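Local coordinates for purine nucleoside phosphorylase (Caulobacter vibrioides, PDB 1XFJ), which probably catalyses the phosphorolysis of purine nucleosides, including inosine and S-methyl-5'-thioadenosine, and the deamination of adenosine to inosine, at residues Val105-Met110 with Arg125-Ala130; Ala111-Pro116 with Pro165-Lys170; Gly29-Gly34 with Glu53-Arg58; Phe24-Gly29 with Glu233-Ser238. All coordinates share one frame; numbering follows the deposited sequence.

Contact 1 (Val105-Met110 with Arg125-Ala130); sequences VICGAM and RIVAAA
Cys107 and Ala109 of one strand face Val127 and Ala129 of another, and the two strands belong to different sheets. This is the face-to-face packing inside the alpha-beta-beta-alpha sandwich: strand 106-111 lies in the five-stranded sheet, strand 126-132 in the six-stranded one. The short segments run nearly parallel, 14° apart, and their axes come within 5.5 Å. Such an approach is possible because Gly108 has no side chain and the alanines bring only methyl groups to the interface.

Cys107 is the longest side chain of strand 106-111 to reach across. Its CB sits over the methyl of the facing alanine, with Cys107 CB to Ala129 CB 4.0 Å. Beyond CB, the sulfur is anti to the carbonyl carbon (chi1 -60°), which swings it along strand 126-132 toward Val127. There Cys107 SG meets the Val127 CG2 branch at 4.0 Å, a purely apolar touch that suits a thiol in a buried setting. Cys107 also touches Val98 and Ser100 of strand 97-100, so it packs against two strands of the six-stranded sheet.

The methyl of Ala129 rises between Cys107 and Ala109. Ala129 CB lies 3.4 Å from Cys107 O and 4.2 Å from Ala109 CB. Methyl groups suit this place, since they touch across the sheets without keeping the backbones apart. At the far end the methyl of Ala109 settles over backbone, with Ala109 CB 3.7 Å from Ala130 O.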
loop_
_atom_site.group_PDB
_atom_site.type_symbol
_atom_site.label_atom_id
_atom_site.label_comp_id
_atom_site.label_asym_id
_atom_site.label_seq_id
_atom_site.Cartn_x
_atom_site.Cartn_y
_atom_site.Cartn_z
ATOM N N VAL A 105 -6.464 -15.206 6.766
ATOM C CA VAL A 105 -5.379 -14.720 5.925
ATOM C C VAL A 105 -5.281 -13.202 6.001
ATOM O O VAL A 105 -6.275 -12.497 5.832
ATOM C CB VAL A 105 -5.580 -15.130 4.449
ATOM C CG1 VAL A 105 -4.553 -14.429 3.566
ATOM C CG2 VAL A 105 -5.443 -16.635 4.315
ATOM N N ILE A 106 -4.079 -12.707 6.266
ATOM C CA ILE A 106 -3.849 -11.273 6.355
ATOM C C ILE A 106 -3.145 -10.834 5.077
ATOM O O ILE A 106 -1.990 -11.183 4.854
ATOM C CB ILE A 106 -2.946 -10.923 7.557
ATOM C CG1 ILE A 106 -3.570 -11.448 8.851
ATOM C CG2 ILE A 106 -2.757 -9.417 7.644
ATOM C CD1 ILE A 106 -2.655 -11.325 10.060
ATOM N N CYS A 107 -3.853 -10.089 4.232
ATOM C CA CYS A 107 -3.280 -9.601 2.984
ATOM C C CYS A 107 -2.532 -8.307 3.274
ATOM O O CYS A 107 -3.116 -7.353 3.778
ATOM C CB CYS A 107 -4.384 -9.338 1.958
ATOM S SG CYS A 107 -5.371 -10.788 1.536
ATOM N N GLY A 108 -1.243 -8.270 2.950
ATOM C CA GLY A 108 -0.473 -7.072 3.225
ATOM C C GLY A 108 0.339 -6.533 2.066
ATOM O O GLY A 108 0.695 -7.264 1.140
ATOM N N ALA A 109 0.609 -5.232 2.126
ATOM C CA ALA A 109 1.400 -4.530 1.123
ATOM C C ALA A 109 2.362 -3.615 1.878
ATOM O O ALA A 109 2.007 -3.065 2.923
ATOM C CB ALA A 109 0.497 -3.701 0.208
HETATM N N MSE A 110 3.573 -3.463 1.348
HETATM C CA MSE A 110 4.596 -2.623 1.969
HETATM C C MSE A 110 4.829 -1.352 1.167
HETATM O O MSE A 110 4.709 -1.352 -0.057
HETATM C CB MSE A 110 5.931 -3.357 2.045
HETATM C CG MSE A 110 5.933 -4.652 2.804
HETATM SE SE MSE A 110 7.716 -5.372 2.730
HETATM C CE MSE A 110 7.701 -6.003 0.901
ATOM N N ARG A 125 -17.391 -11.328 0.545
ATOM C CA ARG A 125 -16.412 -11.588 1.596
ATOM C C ARG A 125 -15.044 -11.850 0.971
ATOM O O ARG A 125 -14.471 -12.932 1.109
ATOM C CB ARG A 125 -16.843 -12.787 2.453
ATOM C CG ARG A 125 -18.138 -12.571 3.237
ATOM C CD ARG A 125 -17.980 -11.539 4.361
ATOM N NE ARG A 125 -17.018 -11.970 5.377
ATOM C CZ ARG A 125 -16.697 -11.265 6.460
ATOM N NH1 ARG A 125 -17.260 -10.085 6.683
ATOM N NH2 ARG A 125 -15.806 -11.740 7.323
ATOM N N ILE A 126 -14.527 -10.843 0.273
ATOM C CA ILE A 126 -13.226 -10.938 -0.379
ATOM C C ILE A 126 -12.427 -9.681 -0.067
ATOM O O ILE A 126 -12.963 -8.577 -0.129
ATOM C CB ILE A 126 -13.386 -11.063 -1.909
ATOM C CG1 ILE A 126 -14.046 -12.403 -2.246
ATOM C CG2 ILE A 126 -12.033 -10.923 -2.599
ATOM C CD1 ILE A 126 -14.430 -12.548 -3.710
ATOM N N VAL A 127 -11.152 -9.843 0.273
ATOM C CA VAL A 127 -10.308 -8.692 0.584
ATOM C C VAL A 127 -9.023 -8.705 -0.237
ATOM O O VAL A 127 -8.676 -9.712 -0.855
ATOM C CB VAL A 127 -9.923 -8.653 2.086
ATOM C CG1 VAL A 127 -11.169 -8.449 2.947
ATOM C CG2 VAL A 127 -9.207 -9.944 2.470
ATOM N N ALA A 128 -8.319 -7.578 -0.242
ATOM C CA ALA A 128 -7.063 -7.481 -0.979
ATOM C C ALA A 128 -6.253 -6.264 -0.553
ATOM O O ALA A 128 -6.806 -5.248 -0.133
ATOM C CB ALA A 128 -7.339 -7.417 -2.481
ATOM N N ALA A 129 -4.934 -6.392 -0.651
ATOM C CA ALA A 129 -4.013 -5.308 -0.333
ATOM C C ALA A 129 -3.144 -5.146 -1.575
ATOM O O ALA A 129 -2.598 -6.125 -2.084
ATOM C CB ALA A 129 -3.155 -5.673 0.869
ATOM N N ALA A 130 -3.028 -3.920 -2.076
ATOM C CA ALA A 130 -2.227 -3.674 -3.268
ATOM C C ALA A 130 -1.144 -2.626 -3.041
ATOM O O ALA A 130 -1.312 -1.695 -2.253
ATOM C CB ALA A 130 -3.132 -3.246 -4.423
#

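Contact 2 (Ala111-Pro116 with Pro165-Lys170); sequences AADCAP and PCIGPK
The side chain of Ile167 slants across that of Asp113, its CD1 end at the carboxylate. Asp113 OD2 lies 3.9 Å from Ile167 CD1, so the isoleucine presents hydrocarbon to the acid. The carboxylate has its polar partners elsewhere: OD2 is hydrogen-bonded to Arg240 N, and OD1 to Thr229 OG1 and Ser238 OG. With CG1 of Ile167 anti to the backbone N (chi1 -171°), the chain reaches out to the carboxylate and the CG2 branch is left against the aspartate carbonyl.

That carbonyl ties the backbones together. Ile167 N donates to Asp113 O at 2.8 Å, nearly straight at 166°, in the carbonyl plane and on a lone pair. Cys166 leans on the same oxygen from its CB, and the CB of Ala115 packs against Cys166 CB at 4.0 Å; both residues are small enough to let the chains close up. Further along, the CD of Pro116 lies 3.1 Å from Pro165 O. A water threaded between the segments accepts from Asp113 N and donates to Cys114 O and Pro165 O, giving three backbone groups a partner. Cys114 itself turns away, and its side chain is about 2 Å from a bound beta-mercaptoethanol, a distance consistent with a mixed disulfide to a reagent probably from the crystallisation liquor.

Here the loop after strand 160-163 meets the start of strand 115-121, its antiparallel neighbour in the six-stranded sheet, and Pro116 pairs with Gly164. Around this contact, Ala115 rests on Leu206 and Val210 of helix 206-216, Cys166 touches Trp224 of strand 221-224, and Pro116 and Pro165 pack on Phe24 of strand 20-25.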
loop_
_atom_site.group_PDB
_atom_site.type_symbol
_atom_site.label_atom_id
_atom_site.label_comp_id
_atom_site.label_asym_id
_atom_site.label_seq_id
_atom_site.Cartn_x
_atom_site.Cartn_y
_atom_site.Cartn_z
ATOM N N ALA A 111 5.196 -0.277 1.858
ATOM C CA ALA A 111 5.460 0.985 1.184
ATOM C C ALA A 111 6.156 1.996 2.082
ATOM O O ALA A 111 6.170 1.865 3.309
ATOM C CB ALA A 111 4.158 1.570 0.654
ATOM N N ALA A 112 6.737 3.006 1.444
ATOM C CA ALA A 112 7.430 4.086 2.128
ATOM C C ALA A 112 7.430 5.247 1.141
ATOM O O ALA A 112 8.484 5.749 0.760
ATOM C CB ALA A 112 8.857 3.671 2.476
ATOM N N ASP A 113 6.217 5.625 0.733
ATOM C CA ASP A 113 5.922 6.702 -0.220
ATOM C C ASP A 113 4.910 6.207 -1.255
ATOM O O ASP A 113 3.985 6.925 -1.613
ATOM C CB ASP A 113 7.174 7.190 -0.951
ATOM C CG ASP A 113 7.918 8.268 -0.186
ATOM O OD1 ASP A 113 7.450 8.679 0.900
ATOM O OD2 ASP A 113 8.975 8.713 -0.682
ATOM N N CYS A 114 5.087 4.983 -1.739
ATOM C CA CYS A 114 4.150 4.447 -2.713
ATOM C C CYS A 114 2.804 4.275 -2.029
ATOM O O CYS A 114 2.727 4.221 -0.804
ATOM C CB CYS A 114 4.671 3.129 -3.286
ATOM S SG CYS A 114 6.106 3.417 -4.348
ATOM N N ALA A 115 1.740 4.194 -2.818
ATOM C CA ALA A 115 0.399 4.098 -2.258
ATOM C C ALA A 115 -0.149 2.708 -1.990
ATOM O O ALA A 115 -0.315 1.904 -2.911
ATOM C CB ALA A 115 -0.573 4.859 -3.151
ATOM N N PRO A 116 -0.431 2.397 -0.713
ATOM C CA PRO A 116 -0.979 1.078 -0.399
ATOM C C PRO A 116 -2.491 1.194 -0.583
ATOM O O PRO A 116 -3.072 2.241 -0.299
ATOM C CB PRO A 116 -0.585 0.881 1.060
ATOM C CG PRO A 116 -0.692 2.268 1.614
ATOM C CD PRO A 116 -0.072 3.130 0.517
ATOM N N PRO A 165 -1.571 5.951 3.683
ATOM C CA PRO A 165 -0.519 6.967 3.737
ATOM C C PRO A 165 0.431 6.758 2.564
ATOM O O PRO A 165 0.767 5.627 2.225
ATOM C CB PRO A 165 0.163 6.693 5.078
ATOM C CG PRO A 165 -0.930 6.068 5.906
ATOM C CD PRO A 165 -1.581 5.137 4.911
ATOM N N CYS A 166 0.845 7.850 1.935
ATOM C CA CYS A 166 1.760 7.781 0.803
ATOM C C CYS A 166 2.349 9.167 0.610
ATOM O O CYS A 166 2.015 10.087 1.353
ATOM C CB CYS A 166 1.018 7.329 -0.463
ATOM S SG CYS A 166 -0.267 8.461 -1.057
ATOM N N ILE A 167 3.232 9.324 -0.369
ATOM C CA ILE A 167 3.820 10.631 -0.596
ATOM C C ILE A 167 2.732 11.532 -1.186
ATOM O O ILE A 167 2.090 11.193 -2.183
ATOM C CB ILE A 167 5.059 10.529 -1.518
ATOM C CG1 ILE A 167 5.781 11.877 -1.564
ATOM C CG2 ILE A 167 4.655 10.028 -2.898
ATOM C CD1 ILE A 167 7.184 11.795 -2.160
ATOM N N GLY A 168 2.517 12.672 -0.540
ATOM C CA GLY A 168 1.476 13.591 -0.968
ATOM C C GLY A 168 1.784 14.520 -2.125
ATOM O O GLY A 168 2.941 14.698 -2.499
ATOM N N PRO A 169 0.747 15.140 -2.709
ATOM C CA PRO A 169 0.886 16.066 -3.838
ATOM C C PRO A 169 1.759 17.281 -3.548
ATOM O O PRO A 169 2.220 17.953 -4.469
ATOM C CB PRO A 169 -0.558 16.446 -4.156
ATOM C CG PRO A 169 -1.251 16.298 -2.838
ATOM C CD PRO A 169 -0.666 15.006 -2.321
ATOM N N LYS A 170 1.987 17.568 -2.271
ATOM C CA LYS A 170 2.827 18.704 -1.910
ATOM C C LYS A 170 4.264 18.231 -1.731
ATOM O O LYS A 170 5.183 19.040 -1.583
ATOM C CB LYS A 170 2.339 19.342 -0.604
ATOM C CG LYS A 170 2.534 18.474 0.635
ATOM C CD LYS A 170 1.959 19.143 1.877
ATOM C CE LYS A 170 2.139 18.285 3.121
ATOM N NZ LYS A 170 3.573 18.127 3.480
HETATM O O HOH W 1 3.645 4.799 1.703
#

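Contact 3 (Gly29-Gly34 with Glu53-Arg58); sequences GGVSKG and EENRAR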
loop_
_atom_site.group_PDB
_atom_site.type_symbol
_atom_site.label_atom_id
_atom_site.label_comp_id
_atom_site.label_asym_id
_atom_site.label_seq_id
_atom_site.Cartn_x
_atom_site.Cartn_y
_atom_site.Cartn_z
ATOM N N GLY A 29 5.884 1.579 17.262
ATOM C CA GLY A 29 5.460 0.334 17.880
ATOM C C GLY A 29 6.340 -0.888 17.684
ATOM O O GLY A 29 6.023 -1.957 18.209
ATOM N N GLY A 30 7.440 -0.732 16.953
ATOM C CA GLY A 30 8.330 -1.854 16.688
ATOM C C GLY A 30 9.584 -1.921 17.542
ATOM O O GLY A 30 9.650 -1.318 18.611
ATOM N N VAL A 31 10.587 -2.653 17.060
ATOM C CA VAL A 31 11.835 -2.821 17.797
ATOM C C VAL A 31 13.092 -2.424 17.026
ATOM O O VAL A 31 14.187 -2.413 17.587
ATOM C CB VAL A 31 12.005 -4.289 18.254
ATOM C CG1 VAL A 31 10.826 -4.707 19.111
ATOM C CG2 VAL A 31 12.125 -5.203 17.046
ATOM N N SER A 32 12.942 -2.103 15.746
ATOM C CA SER A 32 14.089 -1.731 14.927
ATOM C C SER A 32 14.753 -0.438 15.386
ATOM O O SER A 32 14.116 0.420 16.002
ATOM C CB SER A 32 13.675 -1.627 13.460
ATOM O OG SER A 32 13.317 -2.907 12.971
ATOM N N LYS A 33 16.041 -0.312 15.074
ATOM C CA LYS A 33 16.832 0.842 15.479
ATOM C C LYS A 33 17.299 1.717 14.323
ATOM O O LYS A 33 17.188 1.345 13.156
ATOM C CB LYS A 33 18.063 0.367 16.260
ATOM C CG LYS A 33 17.762 -0.522 17.455
ATOM C CD LYS A 33 17.211 0.274 18.623
ATOM C CE LYS A 33 17.166 -0.576 19.883
ATOM N NZ LYS A 33 16.776 0.218 21.079
ATOM N N GLY A 34 17.832 2.884 14.675
ATOM C CA GLY A 34 18.348 3.812 13.686
ATOM C C GLY A 34 17.331 4.326 12.688
ATOM O O GLY A 34 16.232 4.745 13.056
ATOM N N GLU A 53 11.450 -9.518 11.581
ATOM C CA GLU A 53 10.517 -10.594 11.882
ATOM C C GLU A 53 9.681 -10.284 13.119
ATOM O O GLU A 53 8.493 -10.621 13.174
ATOM C CB GLU A 53 11.272 -11.910 12.068
ATOM C CG GLU A 53 11.820 -12.456 10.761
ATOM C CD GLU A 53 10.731 -12.629 9.714
ATOM O OE1 GLU A 53 9.779 -13.399 9.965
ATOM O OE2 GLU A 53 10.822 -11.992 8.642
ATOM N N GLU A 54 10.294 -9.643 14.109
ATOM C CA GLU A 54 9.575 -9.290 15.328
ATOM C C GLU A 54 8.517 -8.244 15.008
ATOM O O GLU A 54 7.406 -8.294 15.531
ATOM C CB GLU A 54 10.547 -8.758 16.385
ATOM C CG GLU A 54 9.901 -8.063 17.584
ATOM C CD GLU A 54 9.064 -8.985 18.453
ATOM O OE1 GLU A 54 9.246 -10.216 18.373
ATOM O OE2 GLU A 54 8.232 -8.474 19.238
ATOM N N ASN A 55 8.854 -7.298 14.138
ATOM C CA ASN A 55 7.891 -6.268 13.773
ATOM C C ASN A 55 6.705 -6.900 13.056
ATOM O O ASN A 55 5.553 -6.559 13.327
ATOM C CB ASN A 55 8.546 -5.202 12.894
ATOM C CG ASN A 55 9.625 -4.436 13.629
ATOM O OD1 ASN A 55 9.464 -4.100 14.801
ATOM N ND2 ASN A 55 10.729 -4.147 12.945
ATOM N N ARG A 56 6.991 -7.827 12.145
ATOM C CA ARG A 56 5.936 -8.514 11.410
ATOM C C ARG A 56 5.046 -9.298 12.372
ATOM O O ARG A 56 3.829 -9.350 12.205
ATOM C CB ARG A 56 6.538 -9.467 10.370
ATOM C CG ARG A 56 7.083 -8.780 9.129
ATOM C CD ARG A 56 7.760 -9.777 8.197
ATOM N NE ARG A 56 6.884 -10.900 7.876
ATOM C CZ ARG A 56 6.329 -11.106 6.687
ATOM N NH1 ARG A 56 6.555 -10.265 5.687
ATOM N NH2 ARG A 56 5.540 -12.156 6.501
ATOM N N ALA A 57 5.657 -9.905 13.386
ATOM C CA ALA A 57 4.902 -10.681 14.364
ATOM C C ALA A 57 3.973 -9.776 15.168
ATOM O O ALA A 57 2.839 -10.147 15.479
ATOM C CB ALA A 57 5.856 -11.417 15.292
ATOM N N ARG A 58 4.451 -8.583 15.504
ATOM C CA ARG A 58 3.637 -7.645 16.266
ATOM C C ARG A 58 2.396 -7.259 15.481
ATOM O O ARG A 58 1.296 -7.173 16.035
ATOM C CB ARG A 58 4.447 -6.396 16.605
ATOM C CG ARG A 58 5.618 -6.705 17.508
ATOM C CD ARG A 58 6.291 -5.467 18.061
ATOM N NE ARG A 58 7.202 -5.865 19.130
ATOM C CZ ARG A 58 7.659 -5.060 20.083
ATOM N NH1 ARG A 58 7.304 -3.783 20.116
ATOM N NH2 ARG A 58 8.454 -5.549 21.021
#
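The loop that follows strand 20-25 lies against helix 49-62, and Asn55 of the helix grips it with both ends of its amide. Asn55 OD1 accepts from Val31 N at 2.9 Å, the donor lying in the carbonyl plane, while Asn55 ND2 donates to Ser32 OG at 2.9 Å, with the hydroxyl oxygen exactly in the amide plane. ND2 is also hydrogen-bonded to Asn40 O. An asparagine suits this place because its flat head offers an acceptor and donors together, and the three bonds hold the amide's rotation. Gly30, lacking a side chain, lets Asn55 OD1 come within 3.1 Å of Gly30 CA.

Val31 and Ser32 together face Ser38, a classic beta bulge in the loop that leads into this helix. The hydroxyl of Ser32 also bonds to Asp47 OD2, and the amide of Asn55 joins the 30-32 and Asn40 parts of the loop to the helix.

One turn further on, Arg58 does the gripping. Its guanidinium is held in plane from two edges: Arg58 NE meets Glu54 OE2 at 2.8 Å and 174°, on that oxygen's anti lone pair, and Arg58 NH1 donates to Gly29 O at 2.9 Å, approaching from above the carbonyl plane. The salt bridge keeps the long, extended arginine pointed at the loop. Over one face of the flat group sits Val31, whose CG1 is 3.2 Å from Arg58 NH2, a close fit. The other branch, Val31 CG2, rests 3.7 Å from Glu54 CG, so the valine is wedged between the helix side chains. A glycerol, probably from the crystallisation liquor, is hydrogen-bonded to Gly29 N.

Contact 4 (Phe24-Gly29 with Glu233-Ser238); sequences FFTRQG and EEWFFS
Arg27 lies across the 233-238 loop, its aliphatic part packed tightly, while the loose side of the contact is at the exposed side chains of Glu233 and Glu234 and the partly exposed Gln28. At the tight end Arg27 CB stands over the face of the Phe237 ring, 3.8 Å from the centroid and only 13° off the normal, a CH-pi contact. The backbone is fastened beside it: Arg27 N donates to Trp235 O at 2.8 Å. Thr26 also presses on that carbonyl, with Thr26 CB 3.2 Å from Trp235 O. Thr26 OG1 sits between its own backbone N and carbonyl carbon, where it accepts from Gln28 N and forms an ST turn.

On the more exposed side, the bend at chi3 of Arg27 brings the guanidinium to Glu233 O, to which Arg27 NH1 donates at 2.9 Å. Phe237 CD1 lies over one face of the guanidinium, the two planes 54° apart. The Glu233 carboxylate stays clear: Arg27 NH1 to Glu233 OE2 is 4.7 Å, so attraction between the charges is at most long-range. Gln28 is the other outer clamp. Its amide lies nearly flat over the Trp235 ring, planes 16° apart, with Gln28 NE2 3.3 Å from Trp235 CZ3; the same nitrogen donates to Glu234 O at 3.0 Å. A flat amide suits both tasks. A glycerol lies close to the Gln28 side chain and an acetate near that of Trp235, both probably from the crystallisation liquor.

Inward, Phe236 and Phe237 rest on Leu253 of strand 253-259, and Phe236 also touches Val9 of strand 8-9. Phe25 stacks edge-to-face on Trp62 at the end of helix 49-62, and Ser238 caps the start of helix 239-244.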
loop_
_atom_site.group_PDB
_atom_site.type_symbol
_atom_site.label_atom_id
_atom_site.label_comp_id
_atom_site.label_asym_id
_atom_site.label_seq_id
_atom_site.Cartn_x
_atom_site.Cartn_y
_atom_site.Cartn_z
ATOM N N PHE A 24 -3.517 0.712 8.366
ATOM C CA PHE A 24 -2.395 1.293 7.645
ATOM C C PHE A 24 -1.466 1.589 8.820
ATOM O O PHE A 24 -1.715 2.504 9.601
ATOM C CB PHE A 24 -2.810 2.592 6.948
ATOM C CG PHE A 24 -3.795 2.392 5.830
ATOM C CD1 PHE A 24 -3.387 1.857 4.610
ATOM C CD2 PHE A 24 -5.137 2.721 6.000
ATOM C CE1 PHE A 24 -4.305 1.655 3.572
ATOM C CE2 PHE A 24 -6.061 2.524 4.974
ATOM C CZ PHE A 24 -5.644 1.989 3.756
ATOM N N PHE A 25 -0.414 0.794 8.964
ATOM C CA PHE A 25 0.496 0.978 10.081
ATOM C C PHE A 25 1.445 2.153 9.928
ATOM O O PHE A 25 1.654 2.670 8.826
ATOM C CB PHE A 25 1.272 -0.320 10.324
ATOM C CG PHE A 25 0.406 -1.437 10.827
ATOM C CD1 PHE A 25 0.070 -1.510 12.175
ATOM C CD2 PHE A 25 -0.151 -2.358 9.942
ATOM C CE1 PHE A 25 -0.815 -2.483 12.640
ATOM C CE2 PHE A 25 -1.038 -3.336 10.393
ATOM C CZ PHE A 25 -1.372 -3.399 11.748
ATOM N N THR A 26 1.998 2.583 11.059
ATOM C CA THR A 26 2.942 3.688 11.084
ATOM C C THR A 26 4.327 3.118 11.374
ATOM O O THR A 26 4.520 1.897 11.379
ATOM C CB THR A 26 2.584 4.727 12.178
ATOM O OG1 THR A 26 2.861 4.180 13.474
ATOM C CG2 THR A 26 1.107 5.102 12.097
ATOM N N ARG A 27 5.288 4.001 11.616
ATOM C CA ARG A 27 6.650 3.579 11.906
ATOM C C ARG A 27 6.806 3.259 13.392
ATOM O O ARG A 27 7.820 2.709 13.810
ATOM C CB ARG A 27 7.634 4.690 11.524
ATOM C CG ARG A 27 7.526 5.929 12.400
ATOM C CD ARG A 27 8.530 6.983 11.977
ATOM N NE ARG A 27 9.898 6.471 12.010
ATOM C CZ ARG A 27 10.937 7.100 11.472
ATOM N NH1 ARG A 27 10.762 8.265 10.863
ATOM N NH2 ARG A 27 12.149 6.561 11.533
ATOM N N GLN A 28 5.789 3.591 14.180
ATOM C CA GLN A 28 5.836 3.371 15.626
ATOM C C GLN A 28 5.318 2.026 16.138
ATOM O O GLN A 28 4.445 1.404 15.524
ATOM C CB GLN A 28 5.088 4.509 16.333
ATOM C CG GLN A 28 5.797 5.853 16.251
ATOM C CD GLN A 28 5.091 6.947 17.034
ATOM O OE1 GLN A 28 4.438 6.680 18.042
ATOM N NE2 GLN A 28 5.234 8.191 16.582
ATOM N N GLY A 29 5.884 1.579 17.262
ATOM C CA GLY A 29 5.460 0.334 17.880
ATOM C C GLY A 29 6.340 -0.888 17.684
ATOM O O GLY A 29 6.023 -1.957 18.209
ATOM N N GLU A 233 7.428 12.748 9.323
ATOM C CA GLU A 233 8.506 11.879 9.776
ATOM C C GLU A 233 8.205 11.262 11.139
ATOM O O GLU A 233 8.742 10.213 11.488
ATOM C CB GLU A 233 9.812 12.679 9.827
ATOM C CG GLU A 233 10.994 11.941 10.417
ATOM C CD GLU A 233 12.277 12.741 10.307
ATOM O OE1 GLU A 233 12.244 13.959 10.589
ATOM O OE2 GLU A 233 13.317 12.152 9.944
ATOM N N GLU A 234 7.339 11.921 11.902
ATOM C CA GLU A 234 6.948 11.446 13.226
ATOM C C GLU A 234 6.244 10.096 13.124
ATOM O O GLU A 234 6.406 9.228 13.986
ATOM C CB GLU A 234 5.996 12.456 13.876
ATOM C CG GLU A 234 5.379 12.000 15.200
ATOM C CD GLU A 234 4.273 12.927 15.688
ATOM O OE1 GLU A 234 4.071 13.996 15.072
ATOM O OE2 GLU A 234 3.605 12.590 16.693
ATOM N N TRP A 235 5.478 9.924 12.052
ATOM C CA TRP A 235 4.698 8.710 11.861
ATOM C C TRP A 235 5.055 7.788 10.704
ATOM O O TRP A 235 4.703 6.612 10.736
ATOM C CB TRP A 235 3.219 9.079 11.721
ATOM C CG TRP A 235 2.664 9.797 12.897
ATOM C CD1 TRP A 235 2.368 11.128 12.988
ATOM C CD2 TRP A 235 2.339 9.224 14.164
ATOM N NE1 TRP A 235 1.875 11.419 14.239
ATOM C CE2 TRP A 235 1.848 10.267 14.982
ATOM C CE3 TRP A 235 2.415 7.928 14.691
ATOM C CZ2 TRP A 235 1.435 10.054 16.298
ATOM C CZ3 TRP A 235 2.002 7.717 16.003
ATOM C CH2 TRP A 235 1.518 8.775 16.790
ATOM N N PHE A 236 5.744 8.293 9.687
ATOM C CA PHE A 236 6.027 7.445 8.531
ATOM C C PHE A 236 7.443 7.430 7.980
ATOM O O PHE A 236 8.169 8.421 8.066
ATOM C CB PHE A 236 5.084 7.834 7.387
ATOM C CG PHE A 236 3.637 7.896 7.790
ATOM C CD1 PHE A 236 2.947 6.739 8.149
ATOM C CD2 PHE A 236 2.971 9.116 7.843
ATOM C CE1 PHE A 236 1.613 6.797 8.557
ATOM C CE2 PHE A 236 1.636 9.188 8.249
ATOM C CZ PHE A 236 0.958 8.026 8.607
ATOM N N PHE A 237 7.823 6.282 7.420
ATOM C CA PHE A 237 9.118 6.119 6.769
ATOM C C PHE A 237 8.875 6.757 5.402
ATOM O O PHE A 237 7.727 6.834 4.955
ATOM C CB PHE A 237 9.454 4.641 6.551
ATOM C CG PHE A 237 9.689 3.863 7.814
ATOM C CD1 PHE A 237 10.688 4.236 8.705
ATOM C CD2 PHE A 237 8.929 2.732 8.094
ATOM C CE1 PHE A 237 10.927 3.491 9.861
ATOM C CE2 PHE A 237 9.159 1.982 9.242
ATOM C CZ PHE A 237 10.161 2.364 10.128
ATOM N N SER A 238 9.933 7.197 4.734
ATOM C CA SER A 238 9.789 7.823 3.420
ATOM C C SER A 238 11.034 7.660 2.556
ATOM O O SER A 238 12.118 8.117 2.923
ATOM C CB SER A 238 9.482 9.314 3.579
ATOM O OG SER A 238 9.498 9.972 2.321
#

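In the fold
Contact 4 closes the longest loop of the four, and contacts 1, 2 and 3 are nested inside it. Contacts 2 and 4 are neighbours, with centres 12 Å apart: a probable hydrogen bond joins Asp113 OD1 to Ser238 OG at 2.8 Å, and Pro165 CG packs 3.7 Å from Phe236 CE1. Contacts 3 and 4 share Gly29, so one loop is held by a helix at one end and by the 233-238 loop at the other. Contact 1 touches contact 2 lightly, through Ala130 and Pro116, because strands 126-132 and 115-121 are neighbours in the six-stranded sheet. Beta-mercaptoethanol at Cys114 and glycerol near Gly29 and Gln28, probably from the liquor, may mark pockets beside contact 2 and where contacts 3 and 4 meet.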